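Local coordinates for protein carbon monoxide oxidation system transcription regulator CooA-1 (Carboxydothermus hydrogenoformans, PDB 6CPB) that senses carbon monoxide through a bound heme and, as a CRP-family transcription regulator, probably binds DNA to switch on carbon monoxide oxidation genes, at residues F64-C76 and F109-N123. Residues are numbered along the deposited sequence; the frame is centred on the assembly and turned at random. Where two conformers were deposited one is given.
Sequences FTLAILEAGDIFC and FSLNMVKVLGDLLKN. With SO4 (sulfate ion), chain D.
Asp73 and Asn112 meet where the cyclic nucleotide-binding beta-roll of this heme domain rests on its long C-terminal helix, the dimerisation helix of CRP-like regulators, and illustrate how a few directed polar bonds can set a largely apolar interface. With CG swung opposite its backbone N (chi1 -179°), which carries the amide out to the turn, Asn112 bridges Asp73, the last residue of the type II turn 70-73, and Ile74 after it. Its ND2 gives a nearly straight bond (173°) to the anti lone pair of Asp73 OD1, 3.1 Å away, the flat groups almost coplanar, while its OD1 accepts Ile74 N at 2.8 Å. Lys115 NZ reaches Asp73 OD1 from above the carboxylate plane in a 3.0 Å salt bridge, and weakly bonds a sulfate ion that Thr6 also holds. Asp73 OD2 takes Glu70 N, tying the turn. Replacing Asp73 by alanine is likely to leave Lys115 without its acidic mate, Glu70 N without this acceptor and the Asn112 amide freer to turn. Apolar packing makes up much of the remainder. Ile74 CG2 lies against Met113 CB, Val116 crosses Leu69 at about a right angle, and Leu117 CD2 meets the Phe75 ring edge. Leu120 forks, sending CD1 to Phe75 CE1 (3.3 Å) and CD2 tightly onto Ala67 CB (3.4 Å), in the classic beta bulge where Leu66 and Ala67 face Val55. There Asn123 ND2 donates to Leu66 O at 2.8 Å, that oxygen lying in the Asn123 amide plane.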
ATOM      1  N   PHE A  64      12.514 -13.082   4.316  1.00 11.59           N
ATOM      2  CA  PHE A  64      11.132 -13.351   3.948  1.00 11.53           C
ATOM      3  C   PHE A  64      10.826 -12.663   2.628  1.00 10.72           C
ATOM      4  O   PHE A  64      10.960 -11.440   2.519  1.00 11.37           O
ATOM      5  CB  PHE A  64      10.159 -12.810   4.997  1.00 11.92           C
ATOM      6  CG  PHE A  64      10.426 -13.297   6.382  1.00 13.42           C
ATOM      7  CD1 PHE A  64       9.964 -14.530   6.793  1.00 15.78           C
ATOM      8  CD2 PHE A  64      11.112 -12.508   7.286  1.00 14.86           C
ATOM      9  CE1 PHE A  64      10.209 -14.984   8.078  1.00 18.49           C
ATOM     10  CE2 PHE A  64      11.360 -12.957   8.571  1.00 17.26           C
ATOM     11  CZ  PHE A  64      10.907 -14.193   8.957  1.00 19.03           C
ATOM     12  N   THR A  65      10.371 -13.426   1.648  1.00 10.65           N
ATOM     13  CA  THR A  65       9.819 -12.825   0.447  1.00 10.78           C
ATOM     14  C   THR A  65       8.489 -12.164   0.779  1.00 11.30           C
ATOM     15  O   THR A  65       7.632 -12.756   1.437  1.00 13.13           O
ATOM     16  CB  THR A  65       9.642 -13.886  -0.623  1.00 11.91           C
ATOM     17  OG1 THR A  65      10.936 -14.401  -0.923  1.00 12.34           O
ATOM     18  CG2 THR A  65       8.980 -13.326  -1.879  1.00 12.73           C
ATOM     19  N   LEU A  66       8.332 -10.925   0.336  1.00 10.95           N
ATOM     20  CA  LEU A  66       7.128 -10.139   0.569  1.00 11.40           C
ATOM     21  C   LEU A  66       6.184 -10.134  -0.621  1.00 12.46           C
ATOM     22  O   LEU A  66       4.970 -10.106  -0.436  1.00 16.09           O
ATOM     23  CB  LEU A  66       7.516  -8.706   0.930  1.00 11.46           C
ATOM     24  CG  LEU A  66       8.350  -8.532   2.201  1.00 13.09           C
ATOM     25  CD1 LEU A  66       8.918  -7.123   2.310  1.00 14.31           C
ATOM     26  CD2 LEU A  66       7.543  -8.894   3.422  1.00 18.09           C
ATOM     27  N   ALA A  67       6.709 -10.126  -1.837  1.00 11.83           N
ATOM     28  CA  ALA A  67       5.887 -10.200  -3.035  1.00 12.89           C
ATOM     29  C   ALA A  67       6.803 -10.426  -4.220  1.00 11.94           C
ATOM     30  O   ALA A  67       7.988 -10.103  -4.173  1.00 12.48           O
ATOM     31  CB  ALA A  67       5.063  -8.924  -3.270  1.00 17.72           C
ATOM     32  N   ILE A  68       6.225 -10.962  -5.287  1.00 11.92           N
ATOM     33  CA  ILE A  68       6.868 -11.063  -6.590  1.00 12.13           C
ATOM     34  C   ILE A  68       6.110 -10.136  -7.527  1.00 11.75           C
ATOM     35  O   ILE A  68       4.882 -10.240  -7.657  1.00 13.90           O
ATOM     36  CB  ILE A  68       6.885 -12.513  -7.098  1.00 12.83           C
ATOM     37  CG1 ILE A  68       7.784 -13.365  -6.200  1.00 14.51           C
ATOM     38  CG2 ILE A  68       7.386 -12.549  -8.544  1.00 15.04           C
ATOM     39  CD1 ILE A  68       7.718 -14.840  -6.491  1.00 18.15           C
ATOM     40  N   LEU A  69       6.839  -9.192  -8.120  1.00 11.59           N
ATOM     41  CA  LEU A  69       6.268  -8.193  -9.012  1.00 11.79           C
ATOM     42  C   LEU A  69       6.566  -8.566 -10.449  1.00 11.51           C
ATOM     43  O   LEU A  69       7.708  -8.897 -10.794  1.00 12.57           O
ATOM     44  CB  LEU A  69       6.844  -6.814  -8.724  1.00 13.12           C
ATOM     45  CG  LEU A  69       6.741  -6.354  -7.277  1.00 17.76           C
ATOM     46  CD1 LEU A  69       7.261  -4.953  -7.161  1.00 20.33           C
ATOM     47  CD2 LEU A  69       5.310  -6.449  -6.742  1.00 20.33           C
ATOM     48  N   GLU A  70       5.538  -8.514 -11.275  1.00 11.82           N
ATOM     49  CA  GLU A  70       5.623  -8.886 -12.672  1.00 12.19           C
ATOM     50  C   GLU A  70       5.814  -7.643 -13.533  1.00 11.32           C
ATOM     51  O   GLU A  70       5.686  -6.498 -13.077  1.00 11.33           O
ATOM     52  CB  GLU A  70       4.347  -9.611 -13.102  1.00 14.64           C
ATOM     53  CG  GLU A  70       3.954 -10.775 -12.212  1.00 19.97           C
ATOM     54  CD  GLU A  70       4.898 -11.968 -12.331  1.00 21.62           C
ATOM     55  OE1 GLU A  70       5.595 -12.091 -13.363  1.00 23.84           O
ATOM     56  OE2 GLU A  70       4.948 -12.797 -11.390  1.00 22.97           O
ATOM     57  N   ALA A  71       6.103  -7.873 -14.809  1.00 12.24           N
ATOM     58  CA  ALA A  71       6.146  -6.769 -15.754  1.00 11.95           C
ATOM     59  C   ALA A  71       4.804  -6.047 -15.733  1.00 10.71           C
ATOM     60  O   ALA A  71       3.749  -6.677 -15.795  1.00 11.69           O
ATOM     61  CB  ALA A  71       6.462  -7.300 -17.152  1.00 13.20           C
ATOM     62  N   GLY A  72       4.856  -4.716 -15.604  1.00 11.00           N
ATOM     63  CA  GLY A  72       3.673  -3.897 -15.460  1.00 10.79           C
ATOM     64  C   GLY A  72       3.312  -3.559 -14.036  1.00 10.40           C
ATOM     65  O   GLY A  72       2.302  -2.888 -13.823  1.00 11.17           O
ATOM     66  N   ASP A  73       4.107  -3.990 -13.061  1.00 10.57           N
ATOM     67  CA  ASP A  73       3.925  -3.607 -11.667  1.00 10.01           C
ATOM     68  C   ASP A  73       4.910  -2.513 -11.269  1.00 10.12           C
ATOM     69  O   ASP A  73       6.029  -2.426 -11.788  1.00 11.78           O
ATOM     70  CB  ASP A  73       4.130  -4.795 -10.718  1.00 10.49           C
ATOM     71  CG  ASP A  73       2.973  -5.774 -10.708  1.00 12.39           C
ATOM     72  OD1 ASP A  73       1.813  -5.367 -10.892  1.00 13.83           O
ATOM     73  OD2 ASP A  73       3.234  -6.978 -10.442  1.00 13.82           O
ATOM     74  N   ILE A  74       4.482  -1.686 -10.316  1.00 10.12           N
ATOM     75  CA  ILE A  74       5.232  -0.519  -9.861  1.00 10.71           C
ATOM     76  C   ILE A  74       5.459  -0.599  -8.354  1.00 10.43           C
ATOM     77  O   ILE A  74       4.638  -1.143  -7.613  1.00 11.61           O
ATOM     78  CB  ILE A  74       4.446   0.760 -10.270  1.00 11.55           C
ATOM     79  CG1 ILE A  74       5.334   2.006 -10.311  1.00 12.32           C
ATOM     80  CG2 ILE A  74       3.249   0.991  -9.388  1.00 13.05           C
ATOM     81  CD1 ILE A  74       4.670   3.179 -11.008  1.00 14.46           C
ATOM     82  N   PHE A  75       6.583  -0.051  -7.903  1.00 10.62           N
ATOM     83  CA  PHE A  75       6.935  -0.034  -6.480  1.00 10.63           C
ATOM     84  C   PHE A  75       7.883   1.150  -6.252  1.00 10.62           C
ATOM     85  O   PHE A  75       7.988   2.039  -7.101  1.00 11.48           O
ATOM     86  CB  PHE A  75       7.438  -1.426  -6.050  1.00 11.32           C
ATOM     87  CG  PHE A  75       7.676  -1.588  -4.554  1.00 11.19           C
ATOM     88  CD1 PHE A  75       6.750  -1.159  -3.610  1.00 12.48           C
ATOM     89  CD2 PHE A  75       8.845  -2.175  -4.110  1.00 11.74           C
ATOM     90  CE1 PHE A  75       7.008  -1.294  -2.256  1.00 12.20           C
ATOM     91  CE2 PHE A  75       9.095  -2.329  -2.766  1.00 13.02           C
ATOM     92  CZ  PHE A  75       8.170  -1.897  -1.837  1.00 12.61           C
ATOM     93  N   CYS A  76       8.554   1.191  -5.100  1.00 11.44           N
ATOM     94  CA  CYS A  76       9.318   2.368  -4.743  0.72 10.08           C
ATOM     95  C   CYS A  76      10.360   2.002  -3.699  1.00 12.01           C
ATOM     96  O   CYS A  76      10.263   0.975  -3.016  1.00 14.12           O
ATOM     97  CB  CYS A  76       8.392   3.446  -4.195  0.72 10.42           C
ATOM     98  SG  CYS A  76       7.330   2.857  -2.847  0.72 13.81           S
ATOM     99  N   PHE A 109      -1.013   5.005 -12.982  1.00 12.65           N
ATOM    100  CA  PHE A 109       0.179   4.506 -12.309  1.00 12.54           C
ATOM    101  C   PHE A 109      -0.091   4.275 -10.830  1.00 12.69           C
ATOM    102  O   PHE A 109       0.439   3.332 -10.223  1.00 13.94           O
ATOM    103  CB  PHE A 109       1.331   5.502 -12.458  1.00 12.66           C
ATOM    104  CG  PHE A 109       1.825   5.690 -13.879  1.00 12.80           C
ATOM    105  CD1 PHE A 109       2.689   4.782 -14.458  1.00 13.45           C
ATOM    106  CD2 PHE A 109       1.470   6.805 -14.610  1.00 12.63           C
ATOM    107  CE1 PHE A 109       3.157   4.967 -15.747  1.00 14.33           C
ATOM    108  CE2 PHE A 109       1.922   6.989 -15.899  1.00 12.79           C
ATOM    109  CZ  PHE A 109       2.774   6.076 -16.465  1.00 13.40           C
ATOM    110  N   SER A 110      -0.904   5.138 -10.227  1.00 12.31           N
ATOM    111  CA  SER A 110      -1.151   5.035  -8.800  1.00 12.48           C
ATOM    112  C   SER A 110      -2.070   3.877  -8.460  1.00 12.22           C
ATOM    113  O   SER A 110      -2.010   3.366  -7.338  1.00 12.14           O
ATOM    114  CB  SER A 110      -1.752   6.335  -8.286  1.00 12.84           C
ATOM    115  OG  SER A 110      -3.108   6.519  -8.711  1.00 15.26           O
ATOM    116  N   LEU A 111      -2.932   3.450  -9.379  1.00 12.69           N
ATOM    117  CA  LEU A 111      -3.823   2.342  -9.062  1.00 12.58           C
ATOM    118  C   LEU A 111      -3.068   1.028  -8.975  1.00 11.72           C
ATOM    119  O   LEU A 111      -3.369   0.183  -8.125  1.00 11.71           O
ATOM    120  CB  LEU A 111      -4.957   2.256 -10.074  1.00 14.71           C
ATOM    121  CG  LEU A 111      -6.029   3.347  -9.926  1.00 17.62           C
ATOM    122  CD1 LEU A 111      -7.115   3.186 -10.968  1.00 20.14           C
ATOM    123  CD2 LEU A 111      -6.650   3.345  -8.535  1.00 19.02           C
ATOM    124  N   ASN A 112      -2.076   0.841  -9.830  1.00 11.87           N
ATOM    125  CA  ASN A 112      -1.241  -0.332  -9.672  1.00 11.85           C
ATOM    126  C   ASN A 112      -0.431  -0.240  -8.389  1.00 10.60           C
ATOM    127  O   ASN A 112      -0.243  -1.247  -7.693  1.00 11.09           O
ATOM    128  CB  ASN A 112      -0.337  -0.518 -10.889  1.00 13.04           C
ATOM    129  CG  ASN A 112       0.531  -1.736 -10.764  1.00 13.00           C
ATOM    130  OD1 ASN A 112       1.676  -1.652 -10.341  1.00 13.95           O
ATOM    131  ND2 ASN A 112      -0.020  -2.888 -11.108  1.00 14.40           N
ATOM    132  N   MET A 113       0.041   0.955  -8.044  0.72 10.18           N
ATOM    133  CA  MET A 113       0.815   1.120  -6.824  0.72 10.22           C
ATOM    134  C   MET A 113      -0.007   0.753  -5.595  0.72 10.20           C
ATOM    135  O   MET A 113       0.505   0.126  -4.659  0.72 10.52           O
ATOM    136  CB  MET A 113       1.324   2.553  -6.731  0.72 11.05           C
ATOM    137  CG  MET A 113       2.213   2.778  -5.541  0.72 11.65           C
ATOM    138  SD  MET A 113       2.974   4.380  -5.546  0.72 13.71           S
ATOM    139  CE  MET A 113       4.290   4.121  -6.744  0.72 14.31           C
ATOM    140  N   VAL A 114      -1.278   1.156  -5.567  1.00 10.62           N
ATOM    141  CA  VAL A 114      -2.166   0.778  -4.472  1.00 11.04           C
ATOM    142  C   VAL A 114      -2.292  -0.734  -4.384  1.00 10.66           C
ATOM    143  O   VAL A 114      -2.239  -1.313  -3.294  1.00 11.56           O
ATOM    144  CB  VAL A 114      -3.543   1.454  -4.649  1.00 12.70           C
ATOM    145  CG1 VAL A 114      -4.589   0.815  -3.746  1.00 13.53           C
ATOM    146  CG2 VAL A 114      -3.451   2.952  -4.387  1.00 13.95           C
ATOM    147  N   LYS A 115      -2.475  -1.394  -5.524  1.00 11.00           N
ATOM    148  CA  LYS A 115      -2.616  -2.849  -5.541  1.00 11.23           C
ATOM    149  C   LYS A 115      -1.360  -3.525  -4.984  1.00 11.59           C
ATOM    150  O   LYS A 115      -1.445  -4.431  -4.138  1.00 11.77           O
ATOM    151  CB  LYS A 115      -2.917  -3.288  -6.981  1.00 12.71           C
ATOM    152  CG  LYS A 115      -3.234  -4.755  -7.176  1.00 15.47           C
ATOM    153  CD  LYS A 115      -2.009  -5.622  -7.347  1.00 17.41           C
ATOM    154  CE  LYS A 115      -1.178  -5.260  -8.559  1.00 17.77           C
ATOM    155  NZ  LYS A 115      -0.118  -6.287  -8.787  1.00 17.77           N
ATOM    156  N   VAL A 116      -0.186  -3.091  -5.452  1.00 10.60           N
ATOM    157  CA  VAL A 116       1.088  -3.672  -5.022  1.00 10.38           C
ATOM    158  C   VAL A 116       1.312  -3.446  -3.530  1.00 10.39           C
ATOM    159  O   VAL A 116       1.656  -4.381  -2.787  1.00 10.83           O
ATOM    160  CB  VAL A 116       2.246  -3.095  -5.863  1.00 10.76           C
ATOM    161  CG1 VAL A 116       3.591  -3.443  -5.250  1.00 11.59           C
ATOM    162  CG2 VAL A 116       2.180  -3.583  -7.305  1.00 11.95           C
ATOM    163  N   LEU A 117       1.119  -2.206  -3.064  1.00 10.36           N
ATOM    164  CA  LEU A 117       1.338  -1.912  -1.650  1.00 10.97           C
ATOM    165  C   LEU A 117       0.360  -2.677  -0.778  1.00 10.85           C
ATOM    166  O   LEU A 117       0.724  -3.147   0.307  1.00 11.64           O
ATOM    167  CB  LEU A 117       1.230  -0.411  -1.391  1.00 11.53           C
ATOM    168  CG  LEU A 117       2.374   0.448  -1.939  1.00 11.79           C
ATOM    169  CD1 LEU A 117       2.036   1.917  -1.777  1.00 12.51           C
ATOM    170  CD2 LEU A 117       3.705   0.148  -1.292  1.00 15.24           C
ATOM    171  N   GLY A 118      -0.892  -2.797  -1.223  1.00 11.53           N
ATOM    172  CA  GLY A 118      -1.862  -3.559  -0.459  1.00 11.70           C
ATOM    173  C   GLY A 118      -1.466  -5.016  -0.324  1.00 11.80           C
ATOM    174  O   GLY A 118      -1.615  -5.612   0.746  1.00 13.11           O
ATOM    175  N   ASP A 119      -0.952  -5.610  -1.407  1.00 11.71           N
ATOM    176  CA  ASP A 119      -0.492  -6.998  -1.358  1.00 12.35           C
ATOM    177  C   ASP A 119       0.732  -7.146  -0.458  1.00 11.38           C
ATOM    178  O   ASP A 119       0.820  -8.104   0.327  1.00 11.89           O
ATOM    179  CB  ASP A 119      -0.161  -7.504  -2.764  1.00 13.20           C
ATOM    180  CG  ASP A 119      -1.384  -7.873  -3.568  1.00 18.52           C
ATOM    181  OD1 ASP A 119      -2.470  -8.056  -2.971  1.00 23.01           O
ATOM    182  OD2 ASP A 119      -1.250  -7.997  -4.807  1.00 20.13           O
ATOM    183  N   LEU A 120       1.683  -6.211  -0.554  1.00 11.65           N
ATOM    184  CA  LEU A 120       2.859  -6.261   0.309  1.00 10.91           C
ATOM    185  C   LEU A 120       2.464  -6.164   1.774  1.00 11.02           C
ATOM    186  O   LEU A 120       2.992  -6.901   2.619  1.00 11.35           O
ATOM    187  CB  LEU A 120       3.806  -5.122  -0.054  1.00 10.69           C
ATOM    188  CG  LEU A 120       4.607  -5.341  -1.335  1.00 11.41           C
ATOM    189  CD1 LEU A 120       5.185  -4.020  -1.809  1.00 12.50           C
ATOM    190  CD2 LEU A 120       5.724  -6.341  -1.092  1.00 13.68           C
ATOM    191  N   LEU A 121       1.540  -5.257   2.097  1.00 11.08           N
ATOM    192  CA  LEU A 121       1.110  -5.102   3.478  1.00 10.80           C
ATOM    193  C   LEU A 121       0.377  -6.348   3.961  1.00 11.11           C
ATOM    194  O   LEU A 121       0.627  -6.836   5.067  1.00 11.81           O
ATOM    195  CB  LEU A 121       0.241  -3.852   3.627  1.00 12.14           C
ATOM    196  CG  LEU A 121      -0.297  -3.601   5.035  1.00 13.09           C
ATOM    197  CD1 LEU A 121       0.817  -3.400   6.053  1.00 14.21           C
ATOM    198  CD2 LEU A 121      -1.243  -2.397   5.010  1.00 15.10           C
ATOM    199  N   LYS A 122      -0.542  -6.874   3.155  1.00 11.59           N
ATOM    200  CA  LYS A 122      -1.213  -8.123   3.495  1.00 11.49           C
ATOM    201  C   LYS A 122      -0.195  -9.218   3.808  1.00 11.89           C
ATOM    202  O   LYS A 122      -0.292  -9.921   4.821  1.00 12.19           O
ATOM    203  CB  LYS A 122      -2.116  -8.524   2.330  1.00 13.55           C
ATOM    204  CG  LYS A 122      -2.798  -9.870   2.497  1.00 16.29           C
ATOM    205  CD  LYS A 122      -3.626 -10.196   1.266  1.00 24.77           C
ATOM    206  CE  LYS A 122      -4.139 -11.627   1.316  1.00 45.44           C
ATOM    207  NZ  LYS A 122      -4.977 -11.884   2.518  1.00 64.49           N
ATOM    208  N   ASN A 123       0.820  -9.346   2.962  1.00 11.51           N
ATOM    209  CA  ASN A 123       1.797 -10.416   3.130  1.00 11.41           C
ATOM    210  C   ASN A 123       2.693 -10.180   4.340  1.00 10.74           C
ATOM    211  O   ASN A 123       3.084 -11.144   5.024  1.00 11.66           O
ATOM    212  CB  ASN A 123       2.615 -10.583   1.850  1.00 12.28           C
ATOM    213  CG  ASN A 123       1.792 -11.115   0.709  1.00 13.33           C
ATOM    214  OD1 ASN A 123       0.660 -11.567   0.905  1.00 15.35           O
ATOM    215  ND2 ASN A 123       2.344 -11.060  -0.491  1.00 14.06           N
TER
HETATM  216  S   SO4 D 202      -3.119  -6.700 -11.857  1.00 65.92           S
HETATM  217  O1  SO4 D 202      -3.382  -6.504 -13.281  1.00 67.36           O
HETATM  218  O2  SO4 D 202      -3.923  -5.751 -11.086  1.00 63.54           O
HETATM  219  O3  SO4 D 202      -3.478  -8.064 -11.477  1.00 67.75           O
HETATM  220  O4  SO4 D 202      -1.698  -6.477 -11.600  1.00 66.06           O
HETATM  221  O   HOH W   1       3.727  -0.142  -5.156  1.00 34.53           O